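Long-range contacts in soluble inorganic pyrophosphatase (Toxoplasma gondii, PDB 5WRT), which probably hydrolyses inorganic diphosphate to orthophosphate with the help of magnesium ions: residues P138-G143 and L158-G163; T88-Y93 and R188-W193; G94-T99 and R219-A224. All blocks are in the same frame, centred on the assembly; numbering follows the deposited sequence.

How the interactions relate
All three contacts are largely buried, yet they differ in chemistry. Interaction 1 is a pairing of two sheet strands, held mainly by backbone hydrogen bonds. Interaction 2 lays the helix 183-193 against the chain at 88-93 through aromatic rings and a single hydrogen bond, and alone of the three also meets the second subunit. Interaction 3, the smallest in buried surface, sets the helix 214-232 against the chain that leaves strand 92-95, with apolar contacts and no hydrogen bond across. Interactions 1 and 3 touch where F96 packs on V139 and V141. Interactions 2 and 3 share strand 92-95 and lie on opposite sides of the chain's centre.

Interaction 1: P138-G143 and L158-G163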
loop_
_atom_site.group_PDB
_atom_site.type_symbol
_atom_site.label_atom_id
_atom_site.label_comp_id
_atom_site.label_asym_id
_atom_site.label_seq_id
_atom_site.Cartn_x
_atom_site.Cartn_y
_atom_site.Cartn_z
ATOM N N PRO A 138 8.542 -17.407 17.407
ATOM C CA PRO A 138 8.798 -18.484 16.443
ATOM C C PRO A 138 7.738 -18.476 15.353
ATOM O O PRO A 138 6.541 -18.377 15.632
ATOM C CB PRO A 138 8.722 -19.760 17.295
ATOM C CG PRO A 138 8.688 -19.294 18.728
ATOM C CD PRO A 138 8.089 -17.927 18.705
ATOM N N VAL A 139 8.184 -18.584 14.105
ATOM C CA VAL A 139 7.288 -18.514 12.961
ATOM C C VAL A 139 7.534 -19.711 12.055
ATOM O O VAL A 139 8.635 -20.269 12.005
ATOM C CB VAL A 139 7.462 -17.196 12.167
ATOM C CG1 VAL A 139 7.216 -15.993 13.064
ATOM C CG2 VAL A 139 8.848 -17.128 11.537
ATOM N N LYS A 140 6.488 -20.105 11.336
ATOM C CA LYS A 140 6.593 -21.090 10.270
ATOM C C LYS A 140 6.606 -20.358 8.938
ATOM O O LYS A 140 5.727 -19.532 8.667
ATOM C CB LYS A 140 5.441 -22.093 10.325
ATOM C CG LYS A 140 5.374 -23.026 9.128
ATOM C CD LYS A 140 4.369 -24.143 9.351
ATOM C CE LYS A 140 3.058 -23.611 9.906
ATOM N NZ LYS A 140 2.005 -24.664 9.941
ATOM N N VAL A 141 7.603 -20.659 8.118
ATOM C CA VAL A 141 7.798 -19.964 6.852
ATOM C C VAL A 141 6.826 -20.514 5.816
ATOM O O VAL A 141 6.692 -21.733 5.655
ATOM C CB VAL A 141 9.258 -20.099 6.392
ATOM C CG1 VAL A 141 9.366 -19.893 4.911
ATOM C CG2 VAL A 141 10.131 -19.099 7.138
ATOM N N LEU A 142 6.145 -19.609 5.104
ATOM C CA LEU A 142 5.124 -19.984 4.137
ATOM C C LEU A 142 5.495 -19.689 2.691
ATOM O O LEU A 142 4.928 -20.310 1.788
ATOM C CB LEU A 142 3.805 -19.264 4.454
ATOM C CG LEU A 142 3.199 -19.519 5.833
ATOM C CD1 LEU A 142 2.099 -18.507 6.125
ATOM C CD2 LEU A 142 2.671 -20.939 5.929
ATOM N N GLY A 143 6.421 -18.770 2.451
ATOM C CA GLY A 143 6.738 -18.365 1.097
ATOM C C GLY A 143 7.626 -17.142 1.112
ATOM O O GLY A 143 8.037 -16.655 2.169
ATOM N N LEU A 158 7.469 -14.668 3.804
ATOM C CA LEU A 158 6.171 -14.649 4.460
ATOM C C LEU A 158 6.103 -15.788 5.467
ATOM O O LEU A 158 6.504 -16.917 5.169
ATOM C CB LEU A 158 5.033 -14.773 3.445
ATOM C CG LEU A 158 5.196 -14.005 2.131
ATOM C CD1 LEU A 158 4.108 -14.396 1.143
ATOM C CD2 LEU A 158 5.192 -12.502 2.370
ATOM N N ALA A 159 5.587 -15.490 6.657
ATOM C CA ALA A 159 5.595 -16.461 7.739
ATOM C C ALA A 159 4.361 -16.265 8.607
ATOM O O ALA A 159 3.687 -15.234 8.539
ATOM C CB ALA A 159 6.870 -16.345 8.581
ATOM N N ILE A 160 4.069 -17.273 9.427
ATOM C CA ILE A 160 2.939 -17.231 10.346
ATOM C C ILE A 160 3.437 -17.550 11.749
ATOM O O ILE A 160 4.209 -18.495 11.946
ATOM C CB ILE A 160 1.808 -18.193 9.926
ATOM C CG1 ILE A 160 0.666 -18.145 10.944
ATOM C CG2 ILE A 160 2.325 -19.615 9.750
ATOM C CD1 ILE A 160 -0.129 -16.857 10.903
ATOM N N ARG A 161 3.002 -16.744 12.712
ATOM C CA ARG A 161 3.421 -16.885 14.099
ATOM C C ARG A 161 2.845 -18.156 14.715
ATOM O O ARG A 161 1.656 -18.445 14.561
ATOM C CB ARG A 161 2.958 -15.652 14.875
ATOM C CG ARG A 161 3.283 -15.620 16.343
ATOM C CD ARG A 161 2.760 -14.324 16.951
ATOM N NE ARG A 161 1.299 -14.287 16.985
ATOM C CZ ARG A 161 0.562 -14.820 17.953
ATOM N NH1 ARG A 161 1.147 -15.428 18.975
ATOM N NH2 ARG A 161 -0.761 -14.743 17.902
ATOM N N GLU A 162 3.688 -18.925 15.404
ATOM C CA GLU A 162 3.177 -20.046 16.180
ATOM C C GLU A 162 2.314 -19.514 17.315
ATOM O O GLU A 162 2.723 -18.613 18.053
ATOM C CB GLU A 162 4.313 -20.912 16.725
ATOM C CG GLU A 162 3.834 -21.984 17.704
ATOM C CD GLU A 162 4.963 -22.809 18.294
ATOM O OE1 GLU A 162 4.958 -24.045 18.105
ATOM O OE2 GLU A 162 5.849 -22.226 18.955
ATOM N N GLY A 163 1.115 -20.070 17.451
ATOM C CA GLY A 163 0.124 -19.571 18.373
ATOM C C GLY A 163 -0.991 -18.781 17.718
ATOM O O GLY A 163 -2.049 -18.605 18.334
#
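The carbonyl O of L158 takes two backbone N-H groups at once, L142 N at 2.7 Å and G143 N at 3.3 Å, the second along a more bent path (141° at the hydrogen). Two consecutive residues thus face one, a classic beta bulge that shifts the register of the antiparallel hairpin by one. L158 N returns a 2.6 Å bond to G143 O. Beyond the bulge the pairing is regular: K140 and I160 form a hydrogen-bonded pair with N-H to O bonds in both directions, and E162 N closes the ladder on P138 O, nearly straight at 172°. V139 and A159 turn to the same face, CG2 of the valine lying 3.6 Å from the alanine CB, while strand 47-53 and V123 line this side. On the other face I160 CG2, held between its own backbone N and carbonyl carbon (CG1 opposite the backbone N, chi1 178°), is met by L142 CD1 at 3.8 Å as the two side chains cross. K140 runs alongside I160, then bends at chi3 and carries NZ away to F167 O, L170 O and N171 OD1. Its buried ammonium therefore has partners of its own, and the hairpin is joined by main-chain bonds, with a methyl-methyl contact on each face.

Interaction 2: T88-Y93 and R188-W193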
loop_
_atom_site.group_PDB
_atom_site.type_symbol
_atom_site.label_atom_id
_atom_site.label_comp_id
_atom_site.label_asym_id
_atom_site.label_seq_id
_atom_site.Cartn_x
_atom_site.Cartn_y
_atom_site.Cartn_z
ATOM N N THR A 88 1.590 3.109 5.885
ATOM C CA THR A 88 1.536 2.202 7.023
ATOM C C THR A 88 1.695 0.757 6.562
ATOM O O THR A 88 1.093 0.332 5.571
ATOM C CB THR A 88 0.217 2.377 7.780
ATOM O OG1 THR A 88 0.162 3.690 8.355
ATOM C CG2 THR A 88 0.086 1.348 8.887
ATOM N N LEU A 89 2.527 0.006 7.282
ATOM C CA LEU A 89 2.678 -1.422 7.037
ATOM C C LEU A 89 1.587 -2.182 7.780
ATOM O O LEU A 89 1.397 -1.987 8.985
ATOM C CB LEU A 89 4.062 -1.889 7.485
ATOM C CG LEU A 89 4.605 -3.209 6.934
ATOM C CD1 LEU A 89 4.251 -3.384 5.467
ATOM C CD2 LEU A 89 6.108 -3.253 7.123
ATOM N N TYR A 90 0.874 -3.050 7.066
ATOM C CA TYR A 90 -0.303 -3.717 7.610
ATOM C C TYR A 90 0.007 -5.079 8.215
ATOM O O TYR A 90 -0.921 -5.837 8.510
ATOM C CB TYR A 90 -1.370 -3.873 6.524
ATOM C CG TYR A 90 -1.685 -2.588 5.799
ATOM C CD1 TYR A 90 -2.282 -1.525 6.461
ATOM C CD2 TYR A 90 -1.384 -2.437 4.450
ATOM C CE1 TYR A 90 -2.571 -0.347 5.806
ATOM C CE2 TYR A 90 -1.669 -1.261 3.783
ATOM C CZ TYR A 90 -2.264 -0.220 4.468
ATOM O OH TYR A 90 -2.552 0.955 3.817
ATOM N N TRP A 91 1.282 -5.410 8.400
ATOM C CA TRP A 91 1.673 -6.696 8.955
ATOM C C TRP A 91 2.909 -6.517 9.819
ATOM O O TRP A 91 3.712 -5.607 9.598
ATOM C CB TRP A 91 1.942 -7.725 7.846
ATOM C CG TRP A 91 0.837 -7.810 6.836
ATOM C CD1 TRP A 91 -0.248 -8.638 6.874
ATOM C CD2 TRP A 91 0.697 -7.022 5.646
ATOM N NE1 TRP A 91 -1.050 -8.419 5.781
ATOM C CE2 TRP A 91 -0.492 -7.432 5.011
ATOM C CE3 TRP A 91 1.463 -6.012 5.056
ATOM C CZ2 TRP A 91 -0.931 -6.868 3.814
ATOM C CZ3 TRP A 91 1.025 -5.454 3.867
ATOM C CH2 TRP A 91 -0.161 -5.883 3.259
ATOM N N ASN A 92 3.047 -7.385 10.821
ATOM C CA ASN A 92 4.267 -7.409 11.614
ATOM C C ASN A 92 5.459 -7.714 10.717
ATOM O O ASN A 92 5.409 -8.610 9.869
ATOM C CB ASN A 92 4.160 -8.445 12.731
ATOM C CG ASN A 92 2.973 -8.198 13.637
ATOM O OD1 ASN A 92 2.953 -7.235 14.404
ATOM N ND2 ASN A 92 1.970 -9.065 13.549
ATOM N N TYR A 93 6.536 -6.957 10.904
ATOM C CA TYR A 93 7.664 -6.990 9.989
ATOM C C TYR A 93 8.960 -6.947 10.779
ATOM O O TYR A 93 9.063 -6.236 11.782
ATOM C CB TYR A 93 7.589 -5.815 9.009
ATOM C CG TYR A 93 8.697 -5.753 7.984
ATOM C CD1 TYR A 93 8.699 -6.600 6.884
ATOM C CD2 TYR A 93 9.724 -4.823 8.097
ATOM C CE1 TYR A 93 9.704 -6.540 5.937
ATOM C CE2 TYR A 93 10.733 -4.754 7.153
ATOM C CZ TYR A 93 10.717 -5.615 6.075
ATOM O OH TYR A 93 11.718 -5.553 5.133
ATOM N N ARG A 188 2.764 -7.990 -1.745
ATOM C CA ARG A 188 3.505 -7.718 -2.974
ATOM C C ARG A 188 3.302 -6.281 -3.435
ATOM O O ARG A 188 4.262 -5.587 -3.784
ATOM C CB ARG A 188 3.089 -8.691 -4.079
ATOM C CG ARG A 188 3.800 -8.426 -5.406
ATOM C CD ARG A 188 3.496 -9.490 -6.452
ATOM N NE ARG A 188 2.155 -10.036 -6.286
ATOM C CZ ARG A 188 1.876 -11.333 -6.210
ATOM N NH1 ARG A 188 2.846 -12.233 -6.299
ATOM N NH2 ARG A 188 0.620 -11.727 -6.050
ATOM N N GLU A 189 2.050 -5.817 -3.446
ATOM C CA GLU A 189 1.781 -4.465 -3.919
ATOM C C GLU A 189 2.305 -3.417 -2.946
ATOM O O GLU A 189 2.688 -2.321 -3.369
ATOM C CB GLU A 189 0.282 -4.275 -4.151
ATOM C CG GLU A 189 -0.290 -5.147 -5.264
ATOM C CD GLU A 189 0.540 -5.121 -6.536
ATOM O OE1 GLU A 189 1.031 -4.038 -6.918
ATOM O OE2 GLU A 189 0.706 -6.195 -7.154
ATOM N N TRP A 190 2.333 -3.733 -1.649
ATOM C CA TRP A 190 2.880 -2.796 -0.675
ATOM C C TRP A 190 4.351 -2.521 -0.953
ATOM O O TRP A 190 4.773 -1.364 -1.052
ATOM C CB TRP A 190 2.695 -3.338 0.744
ATOM C CG TRP A 190 2.803 -2.279 1.799
ATOM C CD1 TRP A 190 1.773 -1.631 2.417
ATOM C CD2 TRP A 190 4.008 -1.734 2.352
ATOM N NE1 TRP A 190 2.260 -0.721 3.323
ATOM C CE2 TRP A 190 3.630 -0.763 3.302
ATOM C CE3 TRP A 190 5.370 -1.973 2.140
ATOM C CZ2 TRP A 190 4.563 -0.033 4.037
ATOM C CZ3 TRP A 190 6.294 -1.247 2.871
ATOM C CH2 TRP A 190 5.886 -0.289 3.807
ATOM N N PHE A 191 5.149 -3.579 -1.093
ATOM C CA PHE A 191 6.577 -3.407 -1.320
ATOM C C PHE A 191 6.908 -3.008 -2.752
ATOM O O PHE A 191 8.016 -2.523 -3.002
ATOM C CB PHE A 191 7.322 -4.683 -0.929
ATOM C CG PHE A 191 7.463 -4.856 0.556
ATOM C CD1 PHE A 191 8.406 -4.124 1.262
ATOM C CD2 PHE A 191 6.637 -5.722 1.252
ATOM C CE1 PHE A 191 8.533 -4.268 2.632
ATOM C CE2 PHE A 191 6.759 -5.869 2.623
ATOM C CZ PHE A 191 7.709 -5.140 3.313
ATOM N N ARG A 192 5.978 -3.189 -3.692
ATOM C CA ARG A 192 6.211 -2.702 -5.048
ATOM C C ARG A 192 6.125 -1.182 -5.112
ATOM O O ARG A 192 6.896 -0.541 -5.835
ATOM C CB ARG A 192 5.212 -3.328 -6.023
ATOM C CG ARG A 192 5.553 -3.080 -7.490
ATOM C CD ARG A 192 4.306 -2.961 -8.357
ATOM N NE ARG A 192 3.496 -4.175 -8.340
ATOM C CZ ARG A 192 3.702 -5.226 -9.130
ATOM N NH1 ARG A 192 4.695 -5.215 -10.010
ATOM N NH2 ARG A 192 2.910 -6.286 -9.042
ATOM N N TRP A 193 5.204 -0.586 -4.352
ATOM C CA TRP A 193 4.844 0.814 -4.521
ATOM C C TRP A 193 5.356 1.739 -3.423
ATOM O O TRP A 193 5.315 2.959 -3.609
ATOM C CB TRP A 193 3.315 0.951 -4.608
ATOM C CG TRP A 193 2.724 0.398 -5.871
ATOM C CD1 TRP A 193 2.118 -0.816 -6.031
ATOM C CD2 TRP A 193 2.673 1.043 -7.149
ATOM N NE1 TRP A 193 1.699 -0.969 -7.330
ATOM C CE2 TRP A 193 2.027 0.159 -8.038
ATOM C CE3 TRP A 193 3.111 2.281 -7.629
ATOM C CZ2 TRP A 193 1.811 0.473 -9.379
ATOM C CZ3 TRP A 193 2.896 2.591 -8.960
ATOM C CH2 TRP A 193 2.252 1.690 -9.819
#
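Strand ends and the turn between them in 88-93 run past the C-terminal end of helix 183-193, the backbones coming nearest at L89 and W190, whose CA atoms are 7.8 Å apart. W190 reaches across this gap and carries most of the contact. Its indole NE1 gives a hydrogen bond to T88 O at 2.7 Å, bent to 149° and arriving from above the carbonyl plane. Over one face of the indole sits L89 CD1, a CH-pi contact 3.4 Å from the centroid of the six-membered ring and almost on its normal. L89 CG stands opposite the backbone N, and the turn at chi2 then sets CD1 over the ring, the two side chains crossing at about a right angle. W91 slides past W190 in the reverse direction, an offset edge-to-face pair with planes at 84° in which the W91 edge is turned to the W190 face. Y90 brings CE2 to the rim of W190 beside CD1, at 3.7 Å. Farther along, Y93 CE1 meets F191 CZ at 3.6 Å, with the two rings tilted by 39°. Y93 also packs on D122, a magnesium ligand, and its OH bonds to K156. W91 meets W193 of the second subunit edge to face, and Y90 OH bonds to S87 OG of the second subunit. The aromatic cluster of Y90, W91 and W190 thus lies at the subunit interface, and Y93 of the adjoining Y93-F191 pair stands beside the magnesium site of the pyrophosphatase fold.

Interaction 3: G94-T99 and R219-A224; sequences GAFPQT and RVVYRA
F96 sets CG opposite its carbonyl carbon (chi1 -67°), which brings the phenyl ring toward the helix, where V221 points back with CG1 opposite its backbone N and CG2 opposite its carbonyl carbon. The two branches of the valine do different work. CG1 stands over one face of the F96 ring, offset toward the rim, a CH-pi contact at 4.3 Å from the centroid. CG2 meets the ring at CE2, 3.8 Å away, and the two side chains cross at about a right angle. One helical turn on, A224 CB packs against T99 CB at 3.9 Å, and T99 CA makes a C-H to oxygen contact with A224 O at 3.5 Å. The threonine hydroxyl is turned back on its own chain: OG1 gives a 2.6 Å hydrogen bond to F96 O, from above the carbonyl plane, and also pairs with L121 N. That leaves its carbon side to the helix. L121 of strand 115-125 touches both F96 and V221. The side chains of F96, T99, V221 and A224 thus meet through carbon alone, while polar links to helix 214-232 lie just beside them, among them the bond between H225 ND1 and Q98 O.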
loop_
_atom_site.group_PDB
_atom_site.type_symbol
_atom_site.label_atom_id
_atom_site.label_comp_id
_atom_site.label_asym_id
_atom_site.label_seq_id
_atom_site.Cartn_x
_atom_site.Cartn_y
_atom_site.Cartn_z
ATOM N N GLY A 94 9.950 -7.706 10.319
ATOM C CA GLY A 94 11.221 -7.768 11.007
ATOM C C GLY A 94 12.277 -8.538 10.245
ATOM O O GLY A 94 12.355 -8.445 9.017
ATOM N N ALA A 95 13.087 -9.317 10.959
ATOM C CA ALA A 95 14.217 -9.986 10.336
ATOM C C ALA A 95 14.528 -11.275 11.079
ATOM O O ALA A 95 14.152 -11.456 12.241
ATOM C CB ALA A 95 15.455 -9.081 10.303
ATOM N N PHE A 96 15.217 -12.171 10.386
ATOM C CA PHE A 96 15.690 -13.422 10.961
ATOM C C PHE A 96 17.039 -13.200 11.633
ATOM O O PHE A 96 17.940 -12.621 11.014
ATOM C CB PHE A 96 15.831 -14.494 9.888
ATOM C CG PHE A 96 14.525 -14.940 9.291
ATOM C CD1 PHE A 96 13.619 -15.674 10.036
ATOM C CD2 PHE A 96 14.210 -14.628 7.977
ATOM C CE1 PHE A 96 12.419 -16.088 9.484
ATOM C CE2 PHE A 96 13.013 -15.038 7.419
ATOM C CZ PHE A 96 12.116 -15.770 8.174
ATOM N N PRO A 97 17.215 -13.626 12.883
ATOM C CA PRO A 97 18.539 -13.536 13.508
ATOM C C PRO A 97 19.546 -14.418 12.787
ATOM O O PRO A 97 19.188 -15.408 12.144
ATOM C CB PRO A 97 18.298 -14.026 14.942
ATOM C CG PRO A 97 16.818 -14.011 15.134
ATOM C CD PRO A 97 16.216 -14.221 13.784
ATOM N N GLN A 98 20.819 -14.035 12.897
ATOM C CA GLN A 98 21.930 -14.831 12.376
ATOM C C GLN A 98 21.766 -15.106 10.885
ATOM O O GLN A 98 22.066 -16.195 10.393
ATOM C CB GLN A 98 22.086 -16.134 13.164
ATOM C CG GLN A 98 22.286 -15.902 14.655
ATOM C CD GLN A 98 22.347 -17.186 15.458
ATOM O OE1 GLN A 98 21.951 -18.250 14.983
ATOM N NE2 GLN A 98 22.842 -17.088 16.684
ATOM N N THR A 99 21.268 -14.107 10.162
ATOM C CA THR A 99 21.178 -14.153 8.713
ATOM C C THR A 99 21.804 -12.891 8.144
ATOM O O THR A 99 21.790 -11.830 8.775
ATOM C CB THR A 99 19.726 -14.276 8.224
ATOM O OG1 THR A 99 18.962 -13.158 8.698
ATOM C CG2 THR A 99 19.099 -15.571 8.720
ATOM N N ARG A 219 14.779 -22.479 1.883
ATOM C CA ARG A 219 16.135 -22.447 1.343
ATOM C C ARG A 219 16.692 -21.029 1.301
ATOM O O ARG A 219 17.904 -20.838 1.450
ATOM C CB ARG A 219 16.163 -23.067 -0.054
ATOM C CG ARG A 219 16.051 -24.586 -0.070
ATOM C CD ARG A 219 16.225 -25.125 -1.481
ATOM N NE ARG A 219 14.995 -25.054 -2.267
ATOM C CZ ARG A 219 14.027 -25.965 -2.228
ATOM N NH1 ARG A 219 14.142 -27.029 -1.442
ATOM N NH2 ARG A 219 12.944 -25.817 -2.979
ATOM N N VAL A 220 15.832 -20.030 1.086
ATOM C CA VAL A 220 16.280 -18.642 1.151
ATOM C C VAL A 220 16.831 -18.329 2.536
ATOM O O VAL A 220 17.892 -17.706 2.672
ATOM C CB VAL A 220 15.130 -17.691 0.767
ATOM C CG1 VAL A 220 15.444 -16.266 1.201
ATOM C CG2 VAL A 220 14.863 -17.750 -0.732
ATOM N N VAL A 221 16.135 -18.774 3.585
ATOM C CA VAL A 221 16.595 -18.521 4.947
ATOM C C VAL A 221 17.886 -19.282 5.233
ATOM O O VAL A 221 18.818 -18.737 5.838
ATOM C CB VAL A 221 15.492 -18.873 5.961
ATOM C CG1 VAL A 221 15.916 -18.466 7.366
ATOM C CG2 VAL A 221 14.185 -18.197 5.581
ATOM N N TYR A 222 17.961 -20.550 4.811
ATOM C CA TYR A 222 19.176 -21.335 5.023
ATOM C C TYR A 222 20.390 -20.648 4.409
ATOM O O TYR A 222 21.430 -20.500 5.061
ATOM C CB TYR A 222 19.029 -22.737 4.428
ATOM C CG TYR A 222 17.959 -23.609 5.039
ATOM C CD1 TYR A 222 17.703 -23.592 6.405
ATOM C CD2 TYR A 222 17.230 -24.486 4.246
ATOM C CE1 TYR A 222 16.731 -24.409 6.957
ATOM C CE2 TYR A 222 16.263 -25.302 4.786
ATOM C CZ TYR A 222 16.015 -25.261 6.138
ATOM O OH TYR A 222 15.047 -26.083 6.660
ATOM N N ARG A 223 20.277 -20.237 3.144
ATOM C CA ARG A 223 21.413 -19.627 2.459
ATOM C C ARG A 223 21.874 -18.358 3.166
ATOM O O ARG A 223 23.078 -18.143 3.343
ATOM C CB ARG A 223 21.053 -19.331 1.004
ATOM C CG ARG A 223 22.233 -18.866 0.168
ATOM C CD ARG A 223 21.870 -18.768 -1.302
ATOM N NE ARG A 223 20.706 -17.914 -1.523
ATOM C CZ ARG A 223 19.568 -18.332 -2.069
ATOM N NH1 ARG A 223 19.440 -19.595 -2.452
ATOM N NH2 ARG A 223 18.559 -17.486 -2.232
ATOM N N ALA A 224 20.930 -17.510 3.585
ATOM C CA ALA A 224 21.297 -16.317 4.339
ATOM C C ALA A 224 21.896 -16.676 5.691
ATOM O O ALA A 224 22.775 -15.962 6.189
ATOM C CB ALA A 224 20.080 -15.408 4.517
#